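N-isopropylammelide isopropylaminohydrolase (Burkholderia multivorans ATCC 17616, PDB 6NBO) belongs to the amidohydrolase family of TIM-barrel enzymes and holds zinc at two metal sites. Local coordinates at residues S315-E320 / V380-R385; V384-V389 / A396-L401; R15-G20 / A55-G60. All coordinates share one frame; numbering follows the deposited sequence.

Contact 1: residues S315-E320 / V380-R385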
loop_
_atom_site.group_PDB
_atom_site.type_symbol
_atom_site.label_atom_id
_atom_site.label_comp_id
_atom_site.label_asym_id
_atom_site.label_seq_id
_atom_site.Cartn_x
_atom_site.Cartn_y
_atom_site.Cartn_z
ATOM N N SER A 315 -10.541 5.651 -1.284
ATOM C CA SER A 315 -11.493 4.631 -1.707
ATOM C C SER A 315 -10.839 3.269 -1.571
ATOM O O SER A 315 -9.628 3.142 -1.782
ATOM C CB SER A 315 -11.939 4.862 -3.161
ATOM O OG SER A 315 -12.453 3.687 -3.752
ATOM N N PRO A 316 -11.605 2.232 -1.220
ATOM C CA PRO A 316 -11.065 0.861 -1.256
ATOM C C PRO A 316 -10.842 0.326 -2.662
ATOM O O PRO A 316 -10.419 -0.822 -2.802
ATOM C CB PRO A 316 -12.144 0.038 -0.525
ATOM C CG PRO A 316 -13.399 0.817 -0.695
ATOM C CD PRO A 316 -13.008 2.280 -0.771
ATOM N N ASP A 317 -11.126 1.106 -3.705
ATOM C CA ASP A 317 -10.931 0.668 -5.090
ATOM C C ASP A 317 -9.531 1.088 -5.546
ATOM O O ASP A 317 -9.307 2.249 -5.891
ATOM C CB ASP A 317 -12.017 1.274 -5.981
ATOM C CG ASP A 317 -11.991 0.712 -7.384
ATOM O OD1 ASP A 317 -10.974 0.099 -7.747
ATOM O OD2 ASP A 317 -12.978 0.867 -8.124
ATOM N N MET A 318 -8.579 0.140 -5.581
ATOM C CA MET A 318 -7.229 0.508 -5.998
ATOM C C MET A 318 -7.142 0.788 -7.488
ATOM O O MET A 318 -6.182 1.436 -7.920
ATOM C CB MET A 318 -6.210 -0.570 -5.617
ATOM C CG MET A 318 -5.953 -0.673 -4.100
ATOM S SD MET A 318 -5.616 0.922 -3.327
ATOM C CE MET A 318 -4.049 1.342 -4.104
ATOM N N LEU A 319 -8.108 0.326 -8.286
ATOM C CA LEU A 319 -8.139 0.765 -9.679
ATOM C C LEU A 319 -8.381 2.264 -9.751
ATOM O O LEU A 319 -7.813 2.954 -10.606
ATOM C CB LEU A 319 -9.215 0.010 -10.470
ATOM C CG LEU A 319 -8.966 -1.477 -10.740
ATOM C CD1 LEU A 319 -10.033 -2.056 -11.682
ATOM C CD2 LEU A 319 -7.551 -1.676 -11.308
ATOM N N GLU A 320 -9.217 2.793 -8.850
ATOM C CA GLU A 320 -9.432 4.235 -8.827
ATOM C C GLU A 320 -8.160 4.972 -8.435
ATOM O O GLU A 320 -7.877 6.058 -8.960
ATOM C CB GLU A 320 -10.570 4.592 -7.873
ATOM C CG GLU A 320 -10.893 6.076 -7.885
ATOM C CD GLU A 320 -12.264 6.342 -7.322
ATOM O OE1 GLU A 320 -12.352 6.767 -6.155
ATOM O OE2 GLU A 320 -13.253 6.090 -8.040
ATOM N N VAL A 380 -9.523 3.357 -16.096
ATOM C CA VAL A 380 -10.368 4.557 -16.062
ATOM C C VAL A 380 -11.833 4.223 -15.772
ATOM O O VAL A 380 -12.542 5.026 -15.147
ATOM C CB VAL A 380 -10.249 5.382 -17.360
ATOM C CG1 VAL A 380 -8.789 5.692 -17.672
ATOM C CG2 VAL A 380 -10.937 4.694 -18.524
ATOM N N ALA A 381 -12.323 3.068 -16.222
ATOM C CA ALA A 381 -13.726 2.739 -16.006
ATOM C C ALA A 381 -13.984 2.127 -14.639
ATOM O O ALA A 381 -15.125 2.177 -14.163
ATOM C CB ALA A 381 -14.239 1.778 -17.080
ATOM N N ARG A 382 -12.964 1.559 -14.001
ATOM C CA ARG A 382 -13.099 0.927 -12.692
ATOM C C ARG A 382 -14.305 -0.015 -12.622
ATOM O O ARG A 382 -15.135 0.098 -11.717
ATOM C CB ARG A 382 -13.191 1.988 -11.604
ATOM C CG ARG A 382 -11.927 2.872 -11.488
ATOM C CD ARG A 382 -12.287 4.304 -11.088
ATOM N NE ARG A 382 -12.881 5.077 -12.179
ATOM C CZ ARG A 382 -13.620 6.169 -11.994
ATOM N NH1 ARG A 382 -13.881 6.587 -10.760
ATOM N NH2 ARG A 382 -14.124 6.835 -13.031
ATOM N N PRO A 383 -14.434 -0.953 -13.559
ATOM C CA PRO A 383 -15.596 -1.848 -13.529
ATOM C C PRO A 383 -15.666 -2.623 -12.220
ATOM O O PRO A 383 -14.649 -2.900 -11.585
ATOM C CB PRO A 383 -15.357 -2.786 -14.725
ATOM C CG PRO A 383 -13.900 -2.783 -14.929
ATOM C CD PRO A 383 -13.428 -1.388 -14.548
ATOM N N VAL A 384 -16.893 -2.969 -11.818
ATOM C CA VAL A 384 -17.083 -3.731 -10.588
ATOM C C VAL A 384 -16.253 -5.002 -10.656
ATOM O O VAL A 384 -16.062 -5.577 -11.732
ATOM C CB VAL A 384 -18.579 -4.046 -10.386
ATOM C CG1 VAL A 384 -19.084 -4.982 -11.476
ATOM C CG2 VAL A 384 -18.827 -4.656 -9.014
ATOM N N ARG A 385 -15.703 -5.423 -9.515
ATOM C CA ARG A 385 -15.009 -6.710 -9.489
ATOM C C ARG A 385 -16.057 -7.812 -9.583
ATOM O O ARG A 385 -16.788 -8.077 -8.620
ATOM C CB ARG A 385 -14.167 -6.878 -8.225
ATOM C CG ARG A 385 -13.265 -5.717 -7.865
ATOM C CD ARG A 385 -12.427 -5.201 -9.035
ATOM N NE ARG A 385 -12.920 -3.923 -9.552
ATOM C CZ ARG A 385 -12.540 -2.733 -9.085
ATOM N NH1 ARG A 385 -11.668 -2.647 -8.088
ATOM N NH2 ARG A 385 -13.033 -1.625 -9.623
#
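Leu319 lays its CD1 methyl over the centre of one face of the Arg385 guanidinium, 3.7 Å from NH2. The same cation turns its outer edge to Asp317: NH1 gives a hydrogen bond to OD1 (2.9 Å) and NH2 one to OD2 (2.9 Å), an end-on salt bridge. The pairing is not flat. The carboxylate and guanidinium planes lie 58° apart, and NH1 meets OD1 from above the carboxylate plane. Bends at chi2 and chi3 fold the arginine back, so that NE and NH2 also grip the carbonyl O of its near neighbour Pro383, while NH1 has a further acceptor in Ala118 O. Asp317 and Pro383, both near the guanidinium plane, leave the group little freedom to rotate, which suits a long arginine in a buried place.

Asp317 does double duty. Its CG stands anti to the backbone N (chi1 -172°), and as the N-cap residue of helix 318-328 its OD1 accepts weak bonds from Leu319 N and Glu320 N. Ser315 OG accepts from Asp317 N in an ST turn. Further out, Glu320 OE2 takes a hydrogen bond from Arg382 NH1 (2.8 Å), a second salt bridge, and the arginine's CD rests 3.6 Å from Glu320 CA. Arg382 leaves the end of helix 375-381 with positive phi, and NE and NH2 turn back to share Val380 O.

The contact joins the start of one helix to the segment following another: Leu319 and Arg385 pack on Leu61 of strand 56-66, Arg385 also on Val368 and Val370 of strand 367-370, and Met318 meets Phe115 of helix 104-117.

Contact 2: residues V384-V389 / A396-L401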
loop_
_atom_site.group_PDB
_atom_site.type_symbol
_atom_site.label_atom_id
_atom_site.label_comp_id
_atom_site.label_asym_id
_atom_site.label_seq_id
_atom_site.Cartn_x
_atom_site.Cartn_y
_atom_site.Cartn_z
ATOM N N VAL A 384 -16.893 -2.969 -11.818
ATOM C CA VAL A 384 -17.083 -3.731 -10.588
ATOM C C VAL A 384 -16.253 -5.002 -10.656
ATOM O O VAL A 384 -16.062 -5.577 -11.732
ATOM C CB VAL A 384 -18.579 -4.046 -10.386
ATOM C CG1 VAL A 384 -19.084 -4.982 -11.476
ATOM C CG2 VAL A 384 -18.827 -4.656 -9.014
ATOM N N ARG A 385 -15.703 -5.423 -9.515
ATOM C CA ARG A 385 -15.009 -6.710 -9.489
ATOM C C ARG A 385 -16.057 -7.812 -9.583
ATOM O O ARG A 385 -16.788 -8.077 -8.620
ATOM C CB ARG A 385 -14.167 -6.878 -8.225
ATOM C CG ARG A 385 -13.265 -5.717 -7.865
ATOM C CD ARG A 385 -12.427 -5.201 -9.035
ATOM N NE ARG A 385 -12.920 -3.923 -9.552
ATOM C CZ ARG A 385 -12.540 -2.733 -9.085
ATOM N NH1 ARG A 385 -11.668 -2.647 -8.088
ATOM N NH2 ARG A 385 -13.033 -1.625 -9.623
ATOM N N ARG A 386 -16.156 -8.446 -10.747
ATOM C CA ARG A 386 -17.143 -9.505 -10.906
ATOM C C ARG A 386 -16.857 -10.676 -9.970
ATOM O O ARG A 386 -17.785 -11.278 -9.410
ATOM C CB ARG A 386 -17.170 -9.983 -12.352
ATOM C CG ARG A 386 -18.258 -11.021 -12.566
ATOM C CD ARG A 386 -17.963 -11.882 -13.753
ATOM N NE ARG A 386 -18.041 -11.123 -14.990
ATOM C CZ ARG A 386 -17.565 -11.560 -16.146
ATOM N NH1 ARG A 386 -16.974 -12.749 -16.206
ATOM N NH2 ARG A 386 -17.672 -10.809 -17.235
ATOM N N LEU A 387 -15.583 -10.996 -9.778
ATOM C CA LEU A 387 -15.150 -12.114 -8.946
ATOM C C LEU A 387 -13.865 -11.718 -8.247
ATOM O O LEU A 387 -12.977 -11.134 -8.868
ATOM C CB LEU A 387 -14.898 -13.380 -9.777
ATOM C CG LEU A 387 -14.444 -14.614 -8.984
ATOM C CD1 LEU A 387 -15.573 -15.106 -8.088
ATOM C CD2 LEU A 387 -13.997 -15.726 -9.919
ATOM N N VAL A 388 -13.769 -12.009 -6.952
ATOM C CA VAL A 388 -12.511 -11.885 -6.226
ATOM C C VAL A 388 -12.218 -13.245 -5.620
ATOM O O VAL A 388 -13.062 -13.816 -4.914
ATOM C CB VAL A 388 -12.543 -10.786 -5.147
ATOM C CG1 VAL A 388 -11.175 -10.675 -4.471
ATOM C CG2 VAL A 388 -12.932 -9.432 -5.759
ATOM N N VAL A 389 -11.041 -13.777 -5.935
ATOM C CA VAL A 389 -10.513 -14.991 -5.329
ATOM C C VAL A 389 -9.312 -14.585 -4.499
ATOM O O VAL A 389 -8.453 -13.831 -4.971
ATOM C CB VAL A 389 -10.110 -16.024 -6.393
ATOM C CG1 VAL A 389 -9.533 -17.266 -5.727
ATOM C CG2 VAL A 389 -11.305 -16.359 -7.271
ATOM N N ALA A 396 -15.604 -12.767 -2.986
ATOM C CA ALA A 396 -16.490 -11.668 -3.336
ATOM C C ALA A 396 -17.020 -11.871 -4.744
ATOM O O ALA A 396 -16.338 -12.434 -5.605
ATOM C CB ALA A 396 -15.768 -10.320 -3.230
ATOM N N ARG A 397 -18.249 -11.415 -4.969
ATOM C CA ARG A 397 -18.823 -11.382 -6.302
ATOM C C ARG A 397 -19.547 -10.061 -6.478
ATOM O O ARG A 397 -20.212 -9.587 -5.554
ATOM C CB ARG A 397 -19.811 -12.538 -6.556
ATOM C CG ARG A 397 -19.204 -13.935 -6.549
ATOM C CD ARG A 397 -20.299 -14.965 -6.837
ATOM N NE ARG A 397 -19.805 -16.337 -6.794
ATOM C CZ ARG A 397 -19.191 -16.942 -7.808
ATOM N NH1 ARG A 397 -18.990 -16.295 -8.948
ATOM N NH2 ARG A 397 -18.790 -18.198 -7.687
ATOM N N ASN A 398 -19.406 -9.477 -7.666
ATOM C CA ASN A 398 -20.052 -8.220 -8.037
ATOM C C ASN A 398 -19.873 -7.167 -6.945
ATOM O O ASN A 398 -20.792 -6.449 -6.548
ATOM C CB ASN A 398 -21.514 -8.466 -8.398
ATOM C CG ASN A 398 -21.642 -9.295 -9.666
ATOM O OD1 ASN A 398 -20.881 -9.103 -10.624
ATOM N ND2 ASN A 398 -22.567 -10.241 -9.667
ATOM N N GLY A 399 -18.640 -7.069 -6.468
ATOM C CA GLY A 399 -18.251 -6.009 -5.563
ATOM C C GLY A 399 -18.672 -6.179 -4.124
ATOM O O GLY A 399 -18.559 -5.220 -3.352
ATOM N N ALA A 400 -19.144 -7.358 -3.730
ATOM C CA ALA A 400 -19.626 -7.574 -2.372
ATOM C C ALA A 400 -19.132 -8.921 -1.872
ATOM O O ALA A 400 -19.104 -9.897 -2.626
ATOM C CB ALA A 400 -21.162 -7.509 -2.311
ATOM N N LEU A 401 -18.756 -8.976 -0.595
ATOM C CA LEU A 401 -18.265 -10.225 -0.032
ATOM C C LEU A 401 -19.377 -11.256 0.003
ATOM O O LEU A 401 -20.531 -10.934 0.292
ATOM C CB LEU A 401 -17.726 -10.015 1.381
ATOM C CG LEU A 401 -16.539 -9.077 1.538
ATOM C CD1 LEU A 401 -16.236 -8.947 3.013
ATOM C CD2 LEU A 401 -15.330 -9.609 0.768
HETATM O O HOH W 1 -16.456 -8.552 -5.835
HETATM O O HOH W 2 -19.229 -13.541 -9.921
#
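Val388 and Ala396 form an antiparallel hydrogen-bonded pair, with Val388 N 2.9 Å from Ala396 O and a long, weak return bond from Ala396 N to Val388 O. Leu387 and Arg397 follow as a non-hydrogen-bonded pair. Past them, Asn398 N donates to Arg386 O at 3.0 Å, but the bond from Gly399 N to Arg385 O is weak, and a water joins the same two atoms. These two N-H groups belong to the central residues of a type I' turn from Arg397 to Ala400, which leads from strand 393-397 into strand 400-401. Asparagine and glycine are apt there, because both tolerate positive phi (47° and 78°). Separately, strands 387-390 and 393-397 form a beta hairpin, and strand 387-390 pairs on its other edge with the antiparallel strand 367-370.

On one face Val388 CB lies 3.8 Å from Ala396 CB. On the other, Leu387 CD1 sits over the Arg397 guanidinium, toward its rim and 3.7 Å from NH1. Extended from CG to NE, the arginine lies alongside and carries NH1 to a salt bridge with Glu50 and to a water bound to Arg386 O. Val384 CG2 presses on the turn, 3.4 Å from Asn398 C.

Contact 3: residues R15-G20 / A55-G60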
loop_
_atom_site.group_PDB
_atom_site.type_symbol
_atom_site.label_atom_id
_atom_site.label_comp_id
_atom_site.label_asym_id
_atom_site.label_seq_id
_atom_site.Cartn_x
_atom_site.Cartn_y
_atom_site.Cartn_z
ATOM N N ARG A 15 -12.192 -20.554 -16.209
ATOM C CA ARG A 15 -12.057 -20.692 -17.647
ATOM C C ARG A 15 -12.235 -19.357 -18.353
ATOM O O ARG A 15 -13.034 -18.518 -17.935
ATOM C CB ARG A 15 -13.085 -21.676 -18.190
ATOM C CG ARG A 15 -12.705 -23.134 -17.991
ATOM C CD ARG A 15 -13.757 -24.015 -18.613
ATOM N NE ARG A 15 -13.426 -25.424 -18.460
ATOM C CZ ARG A 15 -14.334 -26.383 -18.318
ATOM N NH1 ARG A 15 -15.627 -26.075 -18.305
ATOM N NH2 ARG A 15 -13.952 -27.646 -18.186
ATOM N N ASN A 16 -11.500 -19.189 -19.456
ATOM C CA ASN A 16 -11.822 -18.195 -20.481
ATOM C C ASN A 16 -11.691 -16.764 -19.941
ATOM O O ASN A 16 -12.647 -15.983 -19.929
ATOM C CB ASN A 16 -13.227 -18.454 -21.039
ATOM C CG ASN A 16 -13.592 -17.523 -22.172
ATOM O OD1 ASN A 16 -12.721 -16.982 -22.852
ATOM N ND2 ASN A 16 -14.889 -17.328 -22.381
ATOM N N VAL A 17 -10.482 -16.434 -19.484
ATOM C CA VAL A 17 -10.150 -15.081 -19.041
ATOM C C VAL A 17 -8.944 -14.586 -19.827
ATOM O O VAL A 17 -8.246 -15.348 -20.490
ATOM C CB VAL A 17 -9.873 -15.003 -17.534
ATOM C CG1 VAL A 17 -11.137 -15.326 -16.741
ATOM C CG2 VAL A 17 -8.719 -15.933 -17.160
ATOM N N ARG A 18 -8.706 -13.284 -19.740
ATOM C CA ARG A 18 -7.615 -12.631 -20.446
ATOM C C ARG A 18 -6.761 -11.887 -19.431
ATOM O O ARG A 18 -7.291 -11.181 -18.567
ATOM C CB ARG A 18 -8.141 -11.667 -21.504
ATOM C CG ARG A 18 -8.809 -12.338 -22.714
ATOM C CD ARG A 18 -9.523 -11.295 -23.573
ATOM N NE ARG A 18 -10.523 -10.573 -22.792
ATOM C CZ ARG A 18 -10.573 -9.253 -22.667
ATOM N NH1 ARG A 18 -9.687 -8.489 -23.295
ATOM N NH2 ARG A 18 -11.520 -8.692 -21.923
ATOM N N THR A 19 -5.451 -12.048 -19.516
ATOM C CA THR A 19 -4.585 -11.276 -18.637
ATOM C C THR A 19 -4.222 -9.920 -19.230
ATOM O O THR A 19 -3.541 -9.129 -18.570
ATOM C CB THR A 19 -3.322 -12.067 -18.313
ATOM O OG1 THR A 19 -2.628 -12.355 -19.530
ATOM C CG2 THR A 19 -3.683 -13.373 -17.608
ATOM N N GLY A 20 -4.675 -9.627 -20.446
ATOM C CA GLY A 20 -4.429 -8.340 -21.062
ATOM C C GLY A 20 -4.383 -8.449 -22.570
ATOM O O GLY A 20 -5.266 -9.062 -23.179
ATOM N N ALA A 55 -13.615 -12.215 -19.348
ATOM C CA ALA A 55 -13.215 -11.096 -18.513
ATOM C C ALA A 55 -11.697 -10.996 -18.428
ATOM O O ALA A 55 -10.969 -11.978 -18.592
ATOM C CB ALA A 55 -13.779 -11.247 -17.100
ATOM N N ILE A 56 -11.221 -9.785 -18.145
ATOM C CA ILE A 56 -9.817 -9.611 -17.782
ATOM C C ILE A 56 -9.587 -10.152 -16.380
ATOM O O ILE A 56 -10.346 -9.858 -15.448
ATOM C CB ILE A 56 -9.405 -8.133 -17.890
ATOM C CG1 ILE A 56 -9.127 -7.773 -19.350
ATOM C CG2 ILE A 56 -8.181 -7.849 -16.979
ATOM C CD1 ILE A 56 -8.773 -6.315 -19.577
ATOM N N ALA A 57 -8.543 -10.961 -16.224
ATOM C CA ALA A 57 -8.097 -11.427 -14.922
ATOM C C ALA A 57 -6.911 -10.579 -14.473
ATOM O O ALA A 57 -5.919 -10.449 -15.199
ATOM C CB ALA A 57 -7.712 -12.912 -14.959
ATOM N N LEU A 58 -7.029 -9.991 -13.297
ATOM C CA LEU A 58 -5.981 -9.217 -12.654
ATOM C C LEU A 58 -5.442 -9.976 -11.452
ATOM O O LEU A 58 -6.190 -10.700 -10.787
ATOM C CB LEU A 58 -6.517 -7.855 -12.181
ATOM C CG LEU A 58 -7.085 -6.897 -13.222
ATOM C CD1 LEU A 58 -7.769 -5.685 -12.539
ATOM C CD2 LEU A 58 -6.000 -6.434 -14.192
ATOM N N PRO A 59 -4.151 -9.846 -11.145
ATOM C CA PRO A 59 -3.670 -10.301 -9.836
ATOM C C PRO A 59 -4.341 -9.481 -8.742
ATOM O O PRO A 59 -4.915 -8.424 -9.002
ATOM C CB PRO A 59 -2.155 -10.039 -9.898
ATOM C CG PRO A 59 -2.030 -8.867 -10.829
ATOM C CD PRO A 59 -3.152 -9.031 -11.860
ATOM N N GLY A 60 -4.291 -9.987 -7.512
ATOM C CA GLY A 60 -4.886 -9.257 -6.403
ATOM C C GLY A 60 -4.337 -7.840 -6.343
ATOM O O GLY A 60 -3.144 -7.648 -6.549
HETATM O O HOH W 3 -3.581 -9.296 -15.803
#
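One residue, Arg18, makes both of the direct backbone hydrogen bonds between these two segments, and its side chain then doubles back over the residue it faces. Arg18 N donates to Ala55 O (2.9 Å) and Arg18 O accepts from Ala57 N (2.7 Å), so that its peptide groups reach the residues before and after Ile56. This is the bond pattern of a parallel bridge, and the chains do run in the same direction, Val17 beside Ala55 and Thr19 beside Ala57. Two CA-H...O contacts reinforce it; in the straighter, Ile56 CA approaches Arg18 O at 3.1 Å. Further along, direct bonding gives way to water: one molecule donates to both Thr19 O and Ala57 O.

The bridge lies just after a corner in the chain. Asn16, with positive phi, and Val17 both face Leu25 in a G1 beta bulge, and asparagine is one of the few residues with a side chain that accepts such a backbone readily. The bulge ends strand 11-17 of the small N-terminal beta sheet and brings the chain beside the start of strand 56-66, which leads into the TIM barrel.

Among the side chains, Ile56 CG1 lies under one face of the Arg18 guanidinium, 3.6 Å from NH2. A bend at chi3 (-58°) folds the arginine over the isoleucine, and its polar edge is spent on carbonyls: NE on Gly54 O, NH2 on Ala372 O and NH1 on Met373 O. The flat cation can therefore cover an apolar residue while its N-H groups remain bonded. Val17 CG2 packs 3.9 Å from Ala57 CB, the small alanine fitting where the two chains come close, and Leu369 of strand 367-370 touches both residues.

All three contacts are partly buried, but contact 2 has exposed residues at and near its turn (Val384, Arg397, Asn398), while none of the touching residues of contacts 1 and 3 is exposed. Contact 1, the most inward (about 15 Å between its centre and the chain's), relies on salt bridges joining the start of helix 318-328 to the end of helix 375-381 and the loop after it, whereas the other two are stitched mainly by backbone bonds, antiparallel in contact 2 and parallel in contact 3. All three lay an aliphatic group on an arginine face. Contacts 1 and 2 share Val384 and Arg385, and contact 3 touches both, through Leu58 on Leu319 and Ala55 on Arg386.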